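PDB 3D0C: dihydrodipicolinate synthase from Oceanobacillus iheyensis HTE831, which probably catalyses the condensation of pyruvate with aspartate semialdehyde, forming 4-hydroxy-tetrahydrodipicolinate on the way to lysine. Local coordinates for residues A[90-95]-A[130-135]; A[101-106]-A[136-141]. The protein carries 1 engineered substitution. All blocks are in the same frame, centred on the assembly; numbering follows the deposited sequence.

Contact 1: A[90-95]-A[130-135]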
loop_
_atom_site.group_PDB
_atom_site.type_symbol
_atom_site.label_atom_id
_atom_site.label_comp_id
_atom_site.label_asym_id
_atom_site.label_seq_id
_atom_site.Cartn_x
_atom_site.Cartn_y
_atom_site.Cartn_z
ATOM N N TYR A 90 -1.014 7.554 -4.248
ATOM C CA TYR A 90 -2.326 7.689 -3.634
ATOM C C TYR A 90 -3.443 7.736 -4.679
ATOM O O TYR A 90 -3.276 7.226 -5.794
ATOM C CB TYR A 90 -2.349 8.928 -2.726
ATOM C CG TYR A 90 -1.293 8.896 -1.625
ATOM C CD1 TYR A 90 -1.261 7.856 -0.694
ATOM C CD2 TYR A 90 -0.340 9.917 -1.502
ATOM C CE1 TYR A 90 -0.307 7.830 0.342
ATOM C CE2 TYR A 90 0.618 9.901 -0.469
ATOM C CZ TYR A 90 0.626 8.858 0.448
ATOM O OH TYR A 90 1.550 8.857 1.475
ATOM N N SER A 91 -4.580 8.325 -4.316
ATOM C CA SER A 91 -5.727 8.413 -5.231
ATOM C C SER A 91 -5.372 9.244 -6.470
ATOM O O SER A 91 -4.444 10.048 -6.435
ATOM C CB SER A 91 -6.919 9.046 -4.515
ATOM O OG SER A 91 -6.761 10.457 -4.412
ATOM N N VAL A 92 -6.122 9.071 -7.553
ATOM C CA VAL A 92 -5.831 9.799 -8.780
ATOM C C VAL A 92 -5.656 11.304 -8.582
ATOM O O VAL A 92 -4.675 11.876 -9.058
ATOM C CB VAL A 92 -6.919 9.556 -9.852
ATOM C CG1 VAL A 92 -6.636 10.410 -11.080
ATOM C CG2 VAL A 92 -6.935 8.082 -10.236
ATOM N N ASP A 93 -6.601 11.940 -7.891
ATOM C CA ASP A 93 -6.546 13.382 -7.656
ATOM C C ASP A 93 -5.388 13.787 -6.756
ATOM O O ASP A 93 -4.813 14.868 -6.907
ATOM C CB ASP A 93 -7.867 13.864 -7.042
ATOM C CG ASP A 93 -8.993 13.946 -8.064
ATOM O OD1 ASP A 93 -8.804 13.481 -9.204
ATOM O OD2 ASP A 93 -10.069 14.472 -7.716
ATOM N N THR A 94 -5.056 12.926 -5.806
ATOM C CA THR A 94 -3.958 13.214 -4.893
ATOM C C THR A 94 -2.623 13.074 -5.626
ATOM O O THR A 94 -1.684 13.829 -5.375
ATOM C CB THR A 94 -4.006 12.270 -3.688
ATOM O OG1 THR A 94 -5.273 12.422 -3.036
ATOM C CG2 THR A 94 -2.891 12.595 -2.690
ATOM N N ALA A 95 -2.544 12.112 -6.542
ATOM C CA ALA A 95 -1.322 11.899 -7.309
ATOM C C ALA A 95 -1.095 13.136 -8.166
ATOM O O ALA A 95 0.015 13.666 -8.227
ATOM C CB ALA A 95 -1.448 10.634 -8.200
ATOM N N ARG A 130 -3.141 6.336 -16.965
ATOM C CA ARG A 130 -3.388 7.298 -18.033
ATOM C C ARG A 130 -3.974 8.639 -17.574
ATOM O O ARG A 130 -3.588 9.693 -18.091
ATOM C CB ARG A 130 -4.297 6.672 -19.092
ATOM C CG ARG A 130 -4.541 7.587 -20.271
ATOM C CD ARG A 130 -4.815 6.761 -21.504
ATOM N NE ARG A 130 -5.917 5.841 -21.278
ATOM C CZ ARG A 130 -6.032 4.679 -21.900
ATOM N NH1 ARG A 130 -5.104 4.315 -22.772
ATOM N NH2 ARG A 130 -7.075 3.898 -21.661
ATOM N N ASN A 131 -4.922 8.614 -16.637
ATOM C CA ASN A 131 -5.502 9.864 -16.177
ATOM C C ASN A 131 -4.455 10.721 -15.449
ATOM O O ASN A 131 -4.513 11.943 -15.507
ATOM C CB ASN A 131 -6.701 9.603 -15.263
ATOM C CG ASN A 131 -7.859 8.940 -15.992
ATOM O OD1 ASN A 131 -7.947 8.982 -17.225
ATOM N ND2 ASN A 131 -8.765 8.335 -15.231
ATOM N N ILE A 132 -3.495 10.094 -14.774
ATOM C CA ILE A 132 -2.490 10.871 -14.070
ATOM C C ILE A 132 -1.478 11.501 -15.037
ATOM O O ILE A 132 -1.230 12.712 -14.984
ATOM C CB ILE A 132 -1.775 10.009 -13.006
ATOM C CG1 ILE A 132 -2.804 9.571 -11.957
ATOM C CG2 ILE A 132 -0.624 10.786 -12.357
ATOM C CD1 ILE A 132 -2.273 8.625 -10.953
ATOM N N ILE A 133 -0.923 10.686 -15.930
ATOM C CA ILE A 133 0.050 11.143 -16.908
ATOM C C ILE A 133 -0.508 12.325 -17.718
ATOM O O ILE A 133 0.119 13.393 -17.805
ATOM C CB ILE A 133 0.395 9.997 -17.877
ATOM C CG1 ILE A 133 1.050 8.833 -17.118
ATOM C CG2 ILE A 133 1.307 10.496 -18.991
ATOM C CD1 ILE A 133 1.316 7.618 -17.954
ATOM N N GLU A 134 -1.698 12.122 -18.287
ATOM C CA GLU A 134 -2.376 13.110 -19.116
ATOM C C GLU A 134 -2.651 14.422 -18.393
ATOM O O GLU A 134 -2.820 15.470 -19.052
ATOM C CB GLU A 134 -3.714 12.532 -19.605
ATOM C CG GLU A 134 -3.558 11.348 -20.554
ATOM C CD GLU A 134 -4.911 10.872 -21.089
ATOM O OE1 GLU A 134 -5.958 11.437 -20.660
ATOM O OE2 GLU A 134 -4.932 9.941 -21.929
ATOM N N ALA A 135 -2.723 14.363 -17.061
ATOM C CA ALA A 135 -3.039 15.548 -16.289
ATOM C C ALA A 135 -1.821 16.357 -15.813
ATOM O O ALA A 135 -1.996 17.456 -15.247
ATOM C CB ALA A 135 -3.914 15.175 -15.088
#
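Ala95, which meets Ile132 of the neighbouring helix, donates its backbone N to Ser91 O at 2.8 Å, a bond of the first turn of helix 92-104. Ser91 is the N-cap of this helix, and its OG is joined to Thr94 OG1 by a hydrogen bond of 2.8 Å. The turn so built presents Val92 and Ala95 to segment 130-135, and the contact itself is wholly apolar. Ile132 carries it from the other helix. Its CG1 lies beside the backbone N (chi1 -63°) and the chain runs on extended (chi2 174°), which places the tip CD1 on the methyl of Ala95, with CD1 3.5 Å from Ala95 CB. One carbon back, Ile132 CG1 is 4.0 Å from Val92 CG1. That valine methyl stands anti to its own backbone N (chi1 176°) and comes obliquely across the isoleucine chain, also lying 4.3 Å from Asn131 CB. Asn131 therefore contributes aliphatic carbon here, while its polar end turns to the dimer partner, where ND2 is hydrogen-bonded to Glu280 of the second subunit. Val92 packs on the same Glu280, so the outer edge of the contact borders the subunit interface. Just before the helix, Tyr90 O accepts a hydrogen bond from Tyr128 OH, a second tie to helix 122-135. The contact thus joins the start of helix 92-104 to the last turns of helix 122-135, neighbours in the shell of helices around the parallel eight-stranded barrel, with helix 64-78 touching Tyr90 and Thr94.

Contact 2: A[101-106]-A[136-141]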
loop_
_atom_site.group_PDB
_atom_site.type_symbol
_atom_site.label_atom_id
_atom_site.label_comp_id
_atom_site.label_asym_id
_atom_site.label_seq_id
_atom_site.Cartn_x
_atom_site.Cartn_y
_atom_site.Cartn_z
ATOM N N SER A 101 2.428 19.952 -8.028
ATOM C CA SER A 101 3.274 20.654 -7.072
ATOM C C SER A 101 4.768 20.499 -7.357
ATOM O O SER A 101 5.510 21.489 -7.368
ATOM C CB SER A 101 2.976 20.182 -5.648
ATOM O OG SER A 101 3.901 20.744 -4.731
ATOM N N ALA A 102 5.215 19.267 -7.586
ATOM C CA ALA A 102 6.629 19.020 -7.859
ATOM C C ALA A 102 7.068 19.670 -9.167
ATOM O O ALA A 102 8.135 20.271 -9.234
ATOM C CB ALA A 102 6.910 17.513 -7.896
ATOM N N ILE A 103 6.239 19.548 -10.201
ATOM C CA ILE A 103 6.545 20.126 -11.506
ATOM C C ILE A 103 6.615 21.649 -11.428
ATOM O O ILE A 103 7.519 22.259 -12.000
ATOM C CB ILE A 103 5.488 19.713 -12.555
ATOM C CG1 ILE A 103 5.555 18.201 -12.775
ATOM C CG2 ILE A 103 5.721 20.450 -13.881
ATOM C CD1 ILE A 103 4.448 17.663 -13.666
ATOM N N ASP A 104 5.663 22.254 -10.719
ATOM C CA ASP A 104 5.636 23.704 -10.569
ATOM C C ASP A 104 6.921 24.149 -9.870
ATOM O O ASP A 104 7.395 25.271 -10.073
ATOM C CB ASP A 104 4.418 24.146 -9.747
ATOM C CG ASP A 104 4.264 25.666 -9.701
ATOM O OD1 ASP A 104 3.990 26.274 -10.758
ATOM O OD2 ASP A 104 4.424 26.256 -8.609
ATOM N N SER A 105 7.483 23.261 -9.052
ATOM C CA SER A 105 8.722 23.554 -8.339
ATOM C C SER A 105 9.936 23.362 -9.248
ATOM O O SER A 105 11.055 23.736 -8.894
ATOM C CB SER A 105 8.857 22.655 -7.110
ATOM O OG SER A 105 7.860 22.955 -6.154
ATOM N N GLY A 106 9.710 22.770 -10.418
ATOM C CA GLY A 106 10.798 22.566 -11.351
ATOM C C GLY A 106 11.203 21.133 -11.643
ATOM O O GLY A 106 12.130 20.917 -12.420
ATOM N N LEU A 136 -0.621 15.837 -16.086
ATOM C CA LEU A 136 0.625 16.456 -15.697
ATOM C C LEU A 136 1.353 17.024 -16.907
ATOM O O LEU A 136 1.453 16.391 -17.946
ATOM C CB LEU A 136 1.541 15.434 -15.010
ATOM C CG LEU A 136 0.972 14.843 -13.712
ATOM C CD1 LEU A 136 1.932 13.822 -13.066
ATOM C CD2 LEU A 136 0.697 15.980 -12.715
ATOM N N ASP A 137 1.928 18.201 -16.700
ATOM C CA ASP A 137 2.686 18.945 -17.681
ATOM C C ASP A 137 4.186 18.600 -17.634
ATOM O O ASP A 137 5.050 19.480 -17.536
ATOM C CB ASP A 137 2.469 20.423 -17.418
ATOM C CG ASP A 137 1.044 20.840 -17.672
ATOM O OD1 ASP A 137 0.553 21.711 -16.931
ATOM O OD2 ASP A 137 0.420 20.306 -18.604
ATOM N N ALA A 138 4.463 17.300 -17.647
ATOM C CA ALA A 138 5.807 16.751 -17.635
ATOM C C ALA A 138 5.652 15.248 -17.829
ATOM O O ALA A 138 4.564 14.696 -17.648
ATOM C CB ALA A 138 6.514 17.060 -16.318
ATOM N N PRO A 139 6.732 14.567 -18.235
ATOM C CA PRO A 139 6.682 13.121 -18.449
ATOM C C PRO A 139 6.603 12.335 -17.155
ATOM O O PRO A 139 6.894 12.852 -16.069
ATOM C CB PRO A 139 7.979 12.839 -19.198
ATOM C CG PRO A 139 8.896 13.833 -18.615
ATOM C CD PRO A 139 8.049 15.092 -18.622
ATOM N N SER A 140 6.220 11.074 -17.301
ATOM C CA SER A 140 6.078 10.170 -16.185
ATOM C C SER A 140 6.824 8.874 -16.403
ATOM O O SER A 140 7.067 8.425 -17.515
ATOM C CB SER A 140 4.611 9.776 -15.977
ATOM O OG SER A 140 3.812 10.877 -15.607
ATOM N N ILE A 141 7.171 8.269 -15.287
ATOM C CA ILE A 141 7.773 6.951 -15.278
ATOM C C ILE A 141 6.869 6.145 -14.336
ATOM O O ILE A 141 6.300 6.721 -13.389
ATOM C CB ILE A 141 9.192 6.972 -14.716
ATOM C CG1 ILE A 141 10.132 7.679 -15.696
ATOM C CG2 ILE A 141 9.682 5.544 -14.475
ATOM C CD1 ILE A 141 11.502 7.935 -15.114
#
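Ile103 directs its side chain from the last turns of helix 92-104 onto the loop that leads into strand 140-144. At CB the chain divides. The CG2 branch, anti to the backbone N, meets the backbone of the loop, 3.8 Å from Asp137 O. The other branch takes CG1 to within 3.8 Å of Ala138 CB and then, extended (chi2 173°), ends at CD1 in the notch between two residues of the loop. There CD1 lies 3.4 Å from Ala138 CB, closer than two methyl carbons normally pack, and 3.9 Å from Leu136 CB, whose chain it crosses at a slant. The bend of the loop makes this notch: the chain reverses in an inverse gamma turn about Asp137, with a weak bond of 3.2 Å from Ala138 N to Leu136 O. That same Leu136 O also receives Lys162 NZ. Beyond Ile103 the helix closes in a Schellman motif, where Gly106 N donates to Ile103 O at 2.8 Å. Shortening Ile103 to an alanine would probably open a gap beside Leu136 and Ala138 and strip the turn of its apolar cover from the helix. No hydrogen bond crosses between the segments, so cohesion here comes from the fit of aliphatic carbons, while the loop backbone is tied to the barrel instead, Leu136 O by Lys162 NZ and Pro139 by the backbone of Val110 in strand 109-112.

Following the chain from the N terminus, strand 83-88 leads into 90-95 at the start of helix 92-104, and 101-106 ends that helix. The chain then passes through strand 109-112 and helix 122-135. Contact 1 closes its loop when 130-135 returns to the helix start, with 34 residues between the segments. Directly afterwards 136-141 closes contact 2 against the helix end, across 29 residues. The segments alternate, so the two loops cross. Together they hold both ends of helix 92-104 to the following helix and its exit into strand 140-144. Where the contacts adjoin, Ile133 CG1 packs 3.8 Å from Ser140 OG.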